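Local atomic coordinates of potential RNA-dependent RNA polymerase (Human picobirnavirus, PDB entry 5I62), a protein that catalyses RNA-templated RNA synthesis from ribonucleoside triphosphates and probably serves both transcription and genome replication of a double-stranded RNA virus. Residues A[22-26]-A[182-186]; A[244-248]-A[393-398]; A[277-282]-A[293-298]. All blocks are in the same frame, centred on the assembly; numbering follows the deposited sequence.

Contact 1: A[22-26]-A[182-186]; sequences YFSNV and AVLGW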
ATOM      1  N   TYR A  22      10.056  20.960  -6.991  1.00 20.51           N
ATOM      2  CA  TYR A  22       9.907  19.676  -6.312  1.00 20.98           C
ATOM      3  C   TYR A  22      11.118  19.382  -5.438  1.00 19.10           C
ATOM      4  O   TYR A  22      10.983  19.113  -4.240  1.00 21.69           O
ATOM      5  CB  TYR A  22       9.694  18.557  -7.331  1.00 22.26           C
ATOM      6  CG  TYR A  22       9.467  17.211  -6.675  1.00 22.20           C
ATOM      7  CD1 TYR A  22       8.188  16.801  -6.302  1.00 23.94           C
ATOM      8  CD2 TYR A  22      10.534  16.367  -6.403  1.00 20.43           C
ATOM      9  CE1 TYR A  22       7.985  15.572  -5.683  1.00 22.17           C
ATOM     10  CE2 TYR A  22      10.336  15.144  -5.778  1.00 18.04           C
ATOM     11  CZ  TYR A  22       9.065  14.757  -5.433  1.00 18.53           C
ATOM     12  OH  TYR A  22       8.885  13.535  -4.825  1.00 21.85           O
ATOM     13  N   PHE A  23      12.317  19.436  -6.016  1.00 17.06           N
ATOM     14  CA  PHE A  23      13.492  19.059  -5.242  1.00 19.34           C
ATOM     15  C   PHE A  23      13.846  20.093  -4.176  1.00 21.15           C
ATOM     16  O   PHE A  23      14.423  19.731  -3.137  1.00 16.92           O
ATOM     17  CB  PHE A  23      14.671  18.785  -6.166  1.00 18.81           C
ATOM     18  CG  PHE A  23      14.623  17.418  -6.793  1.00 20.31           C
ATOM     19  CD1 PHE A  23      14.569  16.285  -5.984  1.00 18.07           C
ATOM     20  CD2 PHE A  23      14.604  17.253  -8.167  1.00 19.10           C
ATOM     21  CE1 PHE A  23      14.533  15.008  -6.532  1.00 16.71           C
ATOM     22  CE2 PHE A  23      14.560  15.971  -8.726  1.00 21.17           C
ATOM     23  CZ  PHE A  23      14.526  14.852  -7.897  1.00 18.26           C
ATOM     24  N   SER A  24      13.513  21.370  -4.396  1.00 22.66           N
ATOM     25  CA  SER A  24      13.658  22.356  -3.325  1.00 21.67           C
ATOM     26  C   SER A  24      12.821  21.959  -2.122  1.00 15.89           C
ATOM     27  O   SER A  24      13.255  22.096  -0.980  1.00 21.63           O
ATOM     28  CB  SER A  24      13.223  23.750  -3.792  1.00 23.29           C
ATOM     29  OG  SER A  24      14.007  24.176  -4.885  1.00 36.68           O
ATOM     30  N   ASN A  25      11.590  21.522  -2.370  1.00 18.14           N
ATOM     31  CA  ASN A  25      10.734  21.088  -1.279  1.00 21.17           C
ATOM     32  C   ASN A  25      11.273  19.816  -0.623  1.00 21.81           C
ATOM     33  O   ASN A  25      11.168  19.651   0.602  1.00 18.60           O
ATOM     34  CB  ASN A  25       9.310  20.888  -1.781  1.00 21.22           C
ATOM     35  CG  ASN A  25       8.365  20.469  -0.681  1.00 31.48           C
ATOM     36  OD1 ASN A  25       7.812  19.363  -0.713  1.00 39.17           O
ATOM     37  ND2 ASN A  25       8.202  21.324   0.323  1.00 30.11           N
ATOM     38  N   VAL A  26      11.864  18.912  -1.410  1.00 19.73           N
ATOM     39  CA  VAL A  26      12.516  17.736  -0.821  1.00 19.57           C
ATOM     40  C   VAL A  26      13.623  18.167   0.140  1.00 22.47           C
ATOM     41  O   VAL A  26      13.747  17.645   1.255  1.00 20.38           O
ATOM     42  CB  VAL A  26      13.066  16.801  -1.913  1.00 18.41           C
ATOM     43  CG1 VAL A  26      13.966  15.725  -1.272  1.00 17.06           C
ATOM     44  CG2 VAL A  26      11.921  16.147  -2.712  1.00 16.10           C
ATOM     45  N   ALA A 182      14.283   6.737 -10.823  1.00 14.30           N
ATOM     46  CA  ALA A 182      13.185   7.048  -9.925  1.00 16.09           C
ATOM     47  C   ALA A 182      13.441   8.403  -9.278  1.00 14.50           C
ATOM     48  O   ALA A 182      14.583   8.834  -9.118  1.00 16.49           O
ATOM     49  CB  ALA A 182      13.027   5.980  -8.838  1.00 14.97           C
ATOM     50  N   VAL A 183      12.372   9.078  -8.905  1.00 14.99           N
ATOM     51  CA  VAL A 183      12.473  10.333  -8.169  1.00 16.05           C
ATOM     52  C   VAL A 183      12.039  10.086  -6.735  1.00 16.01           C
ATOM     53  O   VAL A 183      11.010   9.446  -6.496  1.00 15.75           O
ATOM     54  CB  VAL A 183      11.624  11.430  -8.831  1.00 16.40           C
ATOM     55  CG1 VAL A 183      11.469  12.628  -7.901  1.00 15.77           C
ATOM     56  CG2 VAL A 183      12.258  11.854 -10.170  1.00 14.25           C
ATOM     57  N   LEU A 184      12.816  10.611  -5.778  1.00 18.01           N
ATOM     58  CA  LEU A 184      12.509  10.453  -4.356  1.00 16.30           C
ATOM     59  C   LEU A 184      11.222  11.192  -4.022  1.00 18.82           C
ATOM     60  O   LEU A 184      11.170  12.426  -4.099  1.00 18.78           O
ATOM     61  CB  LEU A 184      13.651  10.968  -3.487  1.00 16.25           C
ATOM     62  CG  LEU A 184      13.403  10.833  -1.971  1.00 17.59           C
ATOM     63  CD1 LEU A 184      13.338   9.364  -1.534  1.00 16.96           C
ATOM     64  CD2 LEU A 184      14.436  11.582  -1.138  1.00 14.95           C
ATOM     65  N   GLY A 185      10.185  10.437  -3.657  1.00 16.00           N
ATOM     66  CA  GLY A 185       8.940  10.978  -3.162  1.00 16.22           C
ATOM     67  C   GLY A 185       8.729  10.678  -1.681  1.00 18.86           C
ATOM     68  O   GLY A 185       9.560  10.076  -1.001  1.00 17.57           O
ATOM     69  N   TRP A 186       7.575  11.113  -1.187  1.00 15.15           N
ATOM     70  CA  TRP A 186       7.329  11.102   0.246  1.00 18.60           C
ATOM     71  C   TRP A 186       5.851  10.881   0.521  1.00 20.45           C
ATOM     72  O   TRP A 186       4.995  11.369  -0.211  1.00 17.75           O
ATOM     73  CB  TRP A 186       7.804  12.412   0.889  1.00 18.37           C
ATOM     74  CG  TRP A 186       7.483  12.531   2.363  1.00 15.80           C
ATOM     75  CD1 TRP A 186       8.279  12.158   3.403  1.00 18.96           C
ATOM     76  CD2 TRP A 186       6.300  13.088   2.940  1.00 17.35           C
ATOM     77  NE1 TRP A 186       7.656  12.431   4.598  1.00 20.81           N
ATOM     78  CE2 TRP A 186       6.442  13.010   4.342  1.00 18.52           C
ATOM     79  CE3 TRP A 186       5.135  13.650   2.409  1.00 21.05           C
ATOM     80  CZ2 TRP A 186       5.462  13.472   5.219  1.00 18.26           C
ATOM     81  CZ3 TRP A 186       4.160  14.112   3.284  1.00 25.02           C
ATOM     82  CH2 TRP A 186       4.332  14.022   4.671  1.00 19.42           C
TER
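Tyr22 and Val26 turn one flank of helix 22-26 onto strand 182-186, the short axes passing 9.8 Å apart at 51° and the backbones drawing nearest where Val26 CA lies 8.0 Å from Gly185 CA. The polar centre of the contact is the phenol of Tyr22. With CG anti to the backbone N (chi1 -177°), the ring reaches across to the strand, and OH donates a hydrogen bond to Leu184 O at 2.6 Å. The acceptor lies in the ring plane at its edge, but the donor is tilted 29° from the carbonyl plane of Leu184. The same hydroxyl fits closely against the backbone of Gly185, with Tyr22 OH 3.1 Å from Gly185 CA. Val183 runs alongside the tyrosine, pointing the other way, its CG1 methyl 3.5 Å from Tyr22 CE2 and also 3.8 Å from CZ of Phe23. Tyr22 CD2 lies above the rim of one face of the Phe23 ring, and both rings touch this methyl. Farther along the helix, Val26 CG1 meets Leu184 CD2 at 4.2 Å. Phe147 packs edge-to-face with Tyr22, while backbone bonds tie Leu184 to Ala307 of the adjacent strand. Helix 17-28, near the N-terminus, is thereby joined to the mixed sheet by one short, directional hydrogen bond set among apolar contacts, which fixes the reach of the tyrosine and satisfies a buried carbonyl oxygen.

Contact 2: A[244-248]-A[393-398]; sequences ITKMF and KQDCTY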
ATOM      1  N   ILE A 244     -11.339 -14.637   5.727  1.00 15.07           N
ATOM      2  CA  ILE A 244     -11.121 -14.663   7.180  1.00 14.10           C
ATOM      3  C   ILE A 244     -12.095 -15.638   7.836  1.00 15.58           C
ATOM      4  O   ILE A 244     -11.717 -16.454   8.689  1.00 15.17           O
ATOM      5  CB  ILE A 244     -11.284 -13.260   7.798  1.00 15.59           C
ATOM      6  CG1 ILE A 244     -10.236 -12.267   7.277  1.00 15.45           C
ATOM      7  CG2 ILE A 244     -11.241 -13.351   9.332  1.00 13.90           C
ATOM      8  CD1 ILE A 244      -8.830 -12.610   7.661  1.00 18.19           C
ATOM      9  N   THR A 245     -13.374 -15.536   7.463  1.00 14.25           N
ATOM     10  CA  THR A 245     -14.406 -16.418   8.002  1.00 17.24           C
ATOM     11  C   THR A 245     -14.060 -17.888   7.757  1.00 16.70           C
ATOM     12  O   THR A 245     -14.136 -18.716   8.671  1.00 18.48           O
ATOM     13  CB  THR A 245     -15.768 -16.077   7.381  1.00 19.38           C
ATOM     14  OG1 THR A 245     -16.037 -14.666   7.484  1.00 17.17           O
ATOM     15  CG2 THR A 245     -16.887 -16.856   8.081  1.00 20.23           C
ATOM     16  N   LYS A 246     -13.675 -18.223   6.526  1.00 17.17           N
ATOM     17  CA  LYS A 246     -13.330 -19.607   6.196  1.00 16.51           C
ATOM     18  C   LYS A 246     -12.113 -20.078   6.977  1.00 17.93           C
ATOM     19  O   LYS A 246     -12.046 -21.248   7.378  1.00 18.32           O
ATOM     20  CB  LYS A 246     -13.097 -19.747   4.689  1.00 15.76           C
ATOM     21  CG  LYS A 246     -14.373 -19.585   3.861  1.00 20.94           C
ATOM     22  CD  LYS A 246     -15.460 -20.504   4.451  1.00 23.56           C
ATOM     23  CE  LYS A 246     -16.868 -20.106   4.025  1.00 28.74           C
ATOM     24  NZ  LYS A 246     -17.138 -20.355   2.577  1.00 28.24           N
ATOM     25  N   MET A 247     -11.158 -19.174   7.224  1.00 16.80           N
ATOM     26  CA  MET A 247      -9.979 -19.520   8.010  1.00 16.57           C
ATOM     27  C   MET A 247     -10.372 -19.922   9.427  1.00 20.97           C
ATOM     28  O   MET A 247      -9.871 -20.922   9.970  1.00 17.92           O
ATOM     29  CB  MET A 247      -9.002 -18.338   8.010  1.00 16.72           C
ATOM     30  CG  MET A 247      -7.691 -18.611   8.759  1.00 19.02           C
ATOM     31  SD  MET A 247      -6.747 -17.080   9.009  1.00 22.53           S
ATOM     32  CE  MET A 247      -7.836 -16.257  10.177  1.00 21.17           C
ATOM     33  N   PHE A 248     -11.298 -19.175  10.033  1.00 16.81           N
ATOM     34  CA  PHE A 248     -11.779 -19.554  11.354  1.00 20.17           C
ATOM     35  C   PHE A 248     -12.590 -20.848  11.310  1.00 19.83           C
ATOM     36  O   PHE A 248     -12.500 -21.672  12.231  1.00 22.07           O
ATOM     37  CB  PHE A 248     -12.595 -18.421  11.964  1.00 19.11           C
ATOM     38  CG  PHE A 248     -11.752 -17.360  12.601  1.00 20.59           C
ATOM     39  CD1 PHE A 248     -10.971 -17.658  13.707  1.00 22.91           C
ATOM     40  CD2 PHE A 248     -11.714 -16.080  12.087  1.00 22.46           C
ATOM     41  CE1 PHE A 248     -10.174 -16.687  14.301  1.00 30.10           C
ATOM     42  CE2 PHE A 248     -10.925 -15.099  12.683  1.00 23.63           C
ATOM     43  CZ  PHE A 248     -10.147 -15.408  13.778  1.00 22.66           C
ATOM     44  N   LYS A 393      -6.552 -17.366  19.231  1.00 22.69           N
ATOM     45  CA  LYS A 393      -7.411 -18.417  18.687  1.00 23.84           C
ATOM     46  C   LYS A 393      -8.758 -17.906  18.204  1.00 24.07           C
ATOM     47  O   LYS A 393      -9.416 -18.600  17.425  1.00 25.73           O
ATOM     48  CB  LYS A 393      -7.662 -19.529  19.715  1.00 25.75           C
ATOM     49  CG  LYS A 393      -6.417 -20.274  20.142  1.00 27.38           C
ATOM     50  CD  LYS A 393      -6.747 -21.469  21.023  1.00 34.31           C
ATOM     51  CE  LYS A 393      -5.464 -22.037  21.618  1.00 35.94           C
ATOM     52  NZ  LYS A 393      -5.711 -23.239  22.461  1.00 46.56           N
ATOM     53  N   GLN A 394      -9.197 -16.724  18.653  1.00 23.43           N
ATOM     54  CA  GLN A 394     -10.549 -16.249  18.364  1.00 22.68           C
ATOM     55  C   GLN A 394     -10.617 -14.965  17.551  1.00 22.94           C
ATOM     56  O   GLN A 394     -11.704 -14.625  17.069  1.00 21.49           O
ATOM     57  CB  GLN A 394     -11.352 -16.018  19.656  1.00 27.56           C
ATOM     58  CG  GLN A 394     -11.366 -17.176  20.664  1.00 34.01           C
ATOM     59  CD  GLN A 394     -10.133 -17.185  21.555  1.00 40.88           C
ATOM     60  OE1 GLN A 394      -9.323 -16.235  21.551  1.00 46.68           O
ATOM     61  NE2 GLN A 394      -9.977 -18.263  22.336  1.00 47.80           N
ATOM     62  N   ASP A 395      -9.520 -14.232  17.397  1.00 20.16           N
ATOM     63  CA  ASP A 395      -9.603 -13.001  16.622  1.00 21.99           C
ATOM     64  C   ASP A 395      -8.302 -12.777  15.863  1.00 22.34           C
ATOM     65  O   ASP A 395      -7.323 -13.504  16.035  1.00 21.24           O
ATOM     66  CB  ASP A 395      -9.990 -11.819  17.528  1.00 20.13           C
ATOM     67  CG  ASP A 395      -8.943 -11.507  18.591  1.00 26.17           C
ATOM     68  OD1 ASP A 395      -7.733 -11.471  18.288  1.00 25.30           O
ATOM     69  OD2 ASP A 395      -9.347 -11.297  19.756  1.00 29.80           O
ATOM     70  N   CYS A 396      -8.305 -11.754  15.009  1.00 20.68           N
ATOM     71  CA  CYS A 396      -7.112 -11.425  14.246  1.00 19.87           C
ATOM     72  C   CYS A 396      -7.217  -9.986  13.769  1.00 21.33           C
ATOM     73  O   CYS A 396      -8.287  -9.378  13.797  1.00 18.32           O
ATOM     74  CB  CYS A 396      -6.915 -12.382  13.058  1.00 17.71           C
ATOM     75  SG  CYS A 396      -8.251 -12.306  11.835  1.00 24.14           S
ATOM     76  N   THR A 397      -6.085  -9.446  13.353  1.00 17.96           N
ATOM     77  CA  THR A 397      -6.055  -8.149  12.697  1.00 19.40           C
ATOM     78  C   THR A 397      -5.362  -8.335  11.365  1.00 19.94           C
ATOM     79  O   THR A 397      -4.359  -9.046  11.279  1.00 24.44           O
ATOM     80  CB  THR A 397      -5.335  -7.090  13.544  1.00 22.81           C
ATOM     81  OG1 THR A 397      -4.009  -7.550  13.834  1.00 31.02           O
ATOM     82  CG2 THR A 397      -6.072  -6.861  14.857  1.00 21.48           C
ATOM     83  N   TYR A 398      -5.916  -7.722  10.329  1.00 17.71           N
ATOM     84  CA  TYR A 398      -5.397  -7.850   8.977  1.00 17.24           C
ATOM     85  C   TYR A 398      -5.816  -6.593   8.241  1.00 19.17           C
ATOM     86  O   TYR A 398      -6.991  -6.230   8.292  1.00 17.12           O
ATOM     87  CB  TYR A 398      -5.951  -9.107   8.286  1.00 14.78           C
ATOM     88  CG  TYR A 398      -5.459  -9.331   6.879  1.00 14.87           C
ATOM     89  CD1 TYR A 398      -4.099  -9.353   6.589  1.00 19.03           C
ATOM     90  CD2 TYR A 398      -6.356  -9.519   5.829  1.00 15.65           C
ATOM     91  CE1 TYR A 398      -3.648  -9.565   5.296  1.00 16.93           C
ATOM     92  CE2 TYR A 398      -5.908  -9.735   4.528  1.00 17.57           C
ATOM     93  CZ  TYR A 398      -4.550  -9.751   4.271  1.00 16.88           C
ATOM     94  OH  TYR A 398      -4.095  -9.971   2.983  1.00 15.87           O
TER
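Cys396 holds SG between its backbone N and carbonyl carbon (chi1 63°), directing the sulfur at the helix, while Ile244 and Phe248, one helical turn apart, approach it from that side. Ile244 CG2, the branch anti to its own backbone N, stops 4.0 Å from Cys396 SG. Phe248 CE2 lies at the same 4.0 Å from that sulfur, which sits 5.1 Å from the ring centroid and 69° off the ring normal, an oblique sulfur-aromatic contact. The rest of the Phe248 ring rests on backbone: CE1 is 3.7 Å from Lys393 O, which meets the ring edge near its plane, and CZ is 3.8 Å from Asp395 CA. Met247 CE covers the rim of one face of this ring and also touches the cysteine sulfur more loosely. At the far end of the strand, Ile244 CD1 reaches Tyr398 CD2 at 4.4 Å. The interface is thus largely apolar, centred on the one sulfur of Cys396, whereas the CB of Asp395 is directed away from the helix and its carboxylate is hydrogen-bonded to the hydroxyls of Tyr390 and Thr64. Helix 244-248 and strand 395-398 run at 148° to each other, and Val257 and Val362 of the neighbouring antiparallel sheet complete the packing. A helix laid against a beta-sheet that carries the Gly-Asp-Asp hairpin is the layered architecture of the polymerase palm, and the strand pair 395-398 and 401-404 probably corresponds to motif E.

Contact 3: A[277-282]-A[293-298]; sequences AKELLA and WLERVF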
ATOM      1  N   ALA A 277      10.167 -14.381  -6.884  1.00 14.00           N
ATOM      2  CA  ALA A 277       9.183 -13.664  -7.691  1.00 14.29           C
ATOM      3  C   ALA A 277       9.375 -13.967  -9.168  1.00 16.65           C
ATOM      4  O   ALA A 277       8.405 -14.205  -9.892  1.00 15.93           O
ATOM      5  CB  ALA A 277       9.277 -12.153  -7.448  1.00 14.56           C
ATOM      6  N   LYS A 278      10.626 -13.966  -9.633  1.00 15.31           N
ATOM      7  CA  LYS A 278      10.864 -14.189 -11.052  1.00 15.19           C
ATOM      8  C   LYS A 278      10.447 -15.590 -11.464  1.00 17.60           C
ATOM      9  O   LYS A 278       9.945 -15.792 -12.576  1.00 17.94           O
ATOM     10  CB  LYS A 278      12.336 -13.965 -11.382  1.00 18.83           C
ATOM     11  CG  LYS A 278      12.631 -14.007 -12.870  1.00 19.72           C
ATOM     12  CD  LYS A 278      14.116 -13.738 -13.122  1.00 25.69           C
ATOM     13  CE  LYS A 278      14.456 -13.911 -14.589  1.00 31.77           C
ATOM     14  NZ  LYS A 278      15.911 -13.675 -14.816  1.00 30.96           N
ATOM     15  N   GLU A 279      10.665 -16.573 -10.585  1.00 18.04           N
ATOM     16  CA  GLU A 279      10.289 -17.947 -10.899  1.00 19.77           C
ATOM     17  C   GLU A 279       8.773 -18.108 -10.973  1.00 19.24           C
ATOM     18  O   GLU A 279       8.254 -18.799 -11.856  1.00 18.46           O
ATOM     19  CB  GLU A 279      10.882 -18.916  -9.868  1.00 24.06           C
ATOM     20  CG  GLU A 279      10.663 -20.359 -10.273  1.00 30.89           C
ATOM     21  CD  GLU A 279      11.337 -21.372  -9.354  1.00 37.78           C
ATOM     22  OE1 GLU A 279      12.270 -21.000  -8.611  1.00 39.16           O
ATOM     23  OE2 GLU A 279      10.932 -22.556  -9.387  1.00 39.47           O
ATOM     24  N   LEU A 280       8.047 -17.503 -10.030  1.00 17.02           N
ATOM     25  CA  LEU A 280       6.588 -17.572 -10.063  1.00 16.71           C
ATOM     26  C   LEU A 280       6.035 -16.892 -11.308  1.00 18.77           C
ATOM     27  O   LEU A 280       5.101 -17.395 -11.949  1.00 18.66           O
ATOM     28  CB  LEU A 280       6.009 -16.932  -8.809  1.00 16.92           C
ATOM     29  CG  LEU A 280       6.418 -17.606  -7.501  1.00 20.77           C
ATOM     30  CD1 LEU A 280       5.893 -16.790  -6.321  1.00 18.04           C
ATOM     31  CD2 LEU A 280       5.882 -19.029  -7.465  1.00 17.49           C
ATOM     32  N   LEU A 281       6.575 -15.712 -11.639  1.00 17.56           N
ATOM     33  CA  LEU A 281       6.135 -15.004 -12.839  1.00 19.87           C
ATOM     34  C   LEU A 281       6.429 -15.815 -14.097  1.00 19.98           C
ATOM     35  O   LEU A 281       5.610 -15.858 -15.024  1.00 20.02           O
ATOM     36  CB  LEU A 281       6.814 -13.636 -12.919  1.00 17.55           C
ATOM     37  CG  LEU A 281       6.300 -12.660 -11.871  1.00 19.91           C
ATOM     38  CD1 LEU A 281       7.094 -11.355 -11.954  1.00 19.74           C
ATOM     39  CD2 LEU A 281       4.832 -12.418 -12.124  1.00 17.98           C
ATOM     40  N   ALA A 282       7.592 -16.468 -14.149  1.00 16.90           N
ATOM     41  CA  ALA A 282       7.914 -17.273 -15.323  1.00 20.89           C
ATOM     42  C   ALA A 282       6.940 -18.440 -15.468  1.00 22.10           C
ATOM     43  O   ALA A 282       6.590 -18.834 -16.589  1.00 21.71           O
ATOM     44  CB  ALA A 282       9.359 -17.764 -15.249  1.00 23.66           C
ATOM     45  N   TRP A 293      10.746  -9.872 -21.275  1.00 23.34           N
ATOM     46  CA  TRP A 293      10.316  -9.065 -20.142  1.00 20.09           C
ATOM     47  C   TRP A 293      10.999  -9.504 -18.847  1.00 20.94           C
ATOM     48  O   TRP A 293      11.418  -8.664 -18.042  1.00 19.87           O
ATOM     49  CB  TRP A 293       8.797  -9.156 -20.012  1.00 17.63           C
ATOM     50  CG  TRP A 293       8.207  -8.269 -18.960  1.00 18.58           C
ATOM     51  CD1 TRP A 293       7.704  -7.004 -19.136  1.00 16.42           C
ATOM     52  CD2 TRP A 293       8.047  -8.577 -17.568  1.00 17.10           C
ATOM     53  NE1 TRP A 293       7.244  -6.512 -17.942  1.00 15.21           N
ATOM     54  CE2 TRP A 293       7.445  -7.451 -16.960  1.00 16.80           C
ATOM     55  CE3 TRP A 293       8.349  -9.698 -16.777  1.00 19.79           C
ATOM     56  CZ2 TRP A 293       7.134  -7.412 -15.597  1.00 14.63           C
ATOM     57  CZ3 TRP A 293       8.050  -9.654 -15.418  1.00 18.48           C
ATOM     58  CH2 TRP A 293       7.444  -8.518 -14.846  1.00 16.50           C
ATOM     59  N   LEU A 294      11.107 -10.818 -18.626  1.00 17.46           N
ATOM     60  CA  LEU A 294      11.691 -11.317 -17.385  1.00 20.33           C
ATOM     61  C   LEU A 294      13.177 -10.984 -17.289  1.00 22.51           C
ATOM     62  O   LEU A 294      13.696 -10.759 -16.188  1.00 21.51           O
ATOM     63  CB  LEU A 294      11.466 -12.826 -17.280  1.00 21.38           C
ATOM     64  CG  LEU A 294      10.032 -13.229 -16.943  1.00 21.64           C
ATOM     65  CD1 LEU A 294       9.764 -14.686 -17.346  1.00 20.51           C
ATOM     66  CD2 LEU A 294       9.779 -13.032 -15.439  1.00 18.72           C
ATOM     67  N   GLU A 295      13.876 -10.949 -18.427  1.00 23.14           N
ATOM     68  CA  GLU A 295      15.303 -10.649 -18.413  1.00 22.57           C
ATOM     69  C   GLU A 295      15.566  -9.148 -18.403  1.00 24.23           C
ATOM     70  O   GLU A 295      16.557  -8.704 -17.820  1.00 23.27           O
ATOM     71  CB  GLU A 295      16.000 -11.303 -19.599  1.00 30.26           C
ATOM     72  CG  GLU A 295      15.964 -12.834 -19.563  1.00 38.74           C
ATOM     73  CD  GLU A 295      16.622 -13.395 -18.305  1.00 41.06           C
ATOM     74  OE1 GLU A 295      17.708 -12.897 -17.917  1.00 48.76           O
ATOM     75  OE2 GLU A 295      16.027 -14.300 -17.688  1.00 36.26           O
ATOM     76  N   ARG A 296      14.717  -8.356 -19.064  1.00 20.39           N
ATOM     77  CA  ARG A 296      14.986  -6.937 -19.299  1.00 23.55           C
ATOM     78  C   ARG A 296      14.269  -6.001 -18.345  1.00 20.83           C
ATOM     79  O   ARG A 296      14.859  -5.020 -17.901  1.00 16.82           O
ATOM     80  CB  ARG A 296      14.578  -6.528 -20.715  1.00 28.73           C
ATOM     81  CG  ARG A 296      15.573  -6.802 -21.803  1.00 38.41           C
ATOM     82  CD  ARG A 296      14.859  -6.717 -23.148  1.00 37.33           C
ATOM     83  NE  ARG A 296      15.005  -5.426 -23.805  1.00 38.74           N
ATOM     84  CZ  ARG A 296      16.123  -5.028 -24.402  1.00 42.09           C
ATOM     85  NH1 ARG A 296      17.195  -5.819 -24.407  1.00 47.33           N
ATOM     86  NH2 ARG A 296      16.176  -3.851 -24.991  1.00 39.41           N
ATOM     87  N   VAL A 297      12.993  -6.246 -18.077  1.00 15.89           N
ATOM     88  CA  VAL A 297      12.146  -5.302 -17.349  1.00 18.17           C
ATOM     89  C   VAL A 297      12.029  -5.667 -15.877  1.00 18.72           C
ATOM     90  O   VAL A 297      12.167  -4.811 -15.001  1.00 16.54           O
ATOM     91  CB  VAL A 297      10.746  -5.231 -18.001  1.00 17.63           C
ATOM     92  CG1 VAL A 297       9.841  -4.276 -17.210  1.00 14.50           C
ATOM     93  CG2 VAL A 297      10.842  -4.834 -19.469  1.00 19.30           C
ATOM     94  N   PHE A 298      11.702  -6.928 -15.591  1.00 18.59           N
ATOM     95  CA  PHE A 298      11.574  -7.384 -14.202  1.00 17.41           C
ATOM     96  C   PHE A 298      12.664  -6.868 -13.261  1.00 13.87           C
ATOM     97  O   PHE A 298      12.329  -6.473 -12.138  1.00 15.32           O
ATOM     98  CB  PHE A 298      11.533  -8.919 -14.161  1.00 17.42           C
ATOM     99  CG  PHE A 298      11.503  -9.466 -12.763  1.00 18.56           C
ATOM    100  CD1 PHE A 298      10.304  -9.547 -12.071  1.00 17.79           C
ATOM    101  CD2 PHE A 298      12.674  -9.843 -12.118  1.00 19.34           C
ATOM    102  CE1 PHE A 298      10.269 -10.015 -10.768  1.00 15.77           C
ATOM    103  CE2 PHE A 298      12.636 -10.311 -10.812  1.00 18.22           C
ATOM    104  CZ  PHE A 298      11.428 -10.390 -10.145  1.00 17.93           C
TER
HETATM  105  O   HOH W   1      15.989 -11.141 -14.305  1.00 34.92           O
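Leu281 and Phe298 lie in the dense interior of a helical hairpin, formed where helix 271-284 is followed, after a short connection, by helix 288-296. Leu281 CD1 comes within 3.6 Å of Phe298 CE1, the two side chains passing obliquely, and the same methyl touches the six-membered ring of Trp293 at its edge. The aromatic ring of Phe298 is held from several directions. Lys278 CB lies over one face, 4.1 Å from the centroid and 28° off the normal, a CH-pi contact, whereas Ala277 CB meets the edge at CZ. Leu294 fills the next position along the hairpin: its CD2 packs against Leu281 CB at 3.9 Å, and its CD1 lies 3.7 Å from Ala282 CB, where the packing begins to give way to exposed surface. Behind these side chains, Tyr218 and Leu221 of helix 208-228 touch Leu281, and Val334 of helix 327-345 touches Ala277; Trp293 directs its NE1 to Arg213 O.

The outer side is more polar, with the long chain of Lys278 meeting Glu295. Lys278 is fully extended from CG onward, CG being anti to the backbone N (chi1 -173°), and its methylenes run past Phe298 and Leu294 before the ammonium group emerges beside Glu295. The glutamate bends at chi2 to return its carboxylate toward the hairpin, and Lys278 NZ forms a salt bridge to Glu295 OE2 at 2.9 Å, approaching from above the carboxylate plane, 43° out of it. The lysine combines hydrophobic stem and charged tip, so one residue serves both zones. Its ammonium also donates to a water 2.6 Å from Lys278 NZ, and that water in turn donates to Leu294 O at 3.0 Å.

Along the chain, contact 1 closes before the other two open, while contact 3 is nested inside the loop closed by contact 2. The contacts do not touch. Contacts 1 and 2 lie on opposite sides of the chain's centre, their centres 40 Å apart; contact 3 is about 29 Å from contact 1 and 33 Å from contact 2, centre to centre. Contact 1 joins the N-terminal region to the mixed six-stranded sheet, contact 2 lies beside the antiparallel palm sheet, and contact 3 packs two consecutive helices, and the residues that follow the second, against helix 208-228. That helix directly follows strand 199-205, the neighbour of the strand in contact 1.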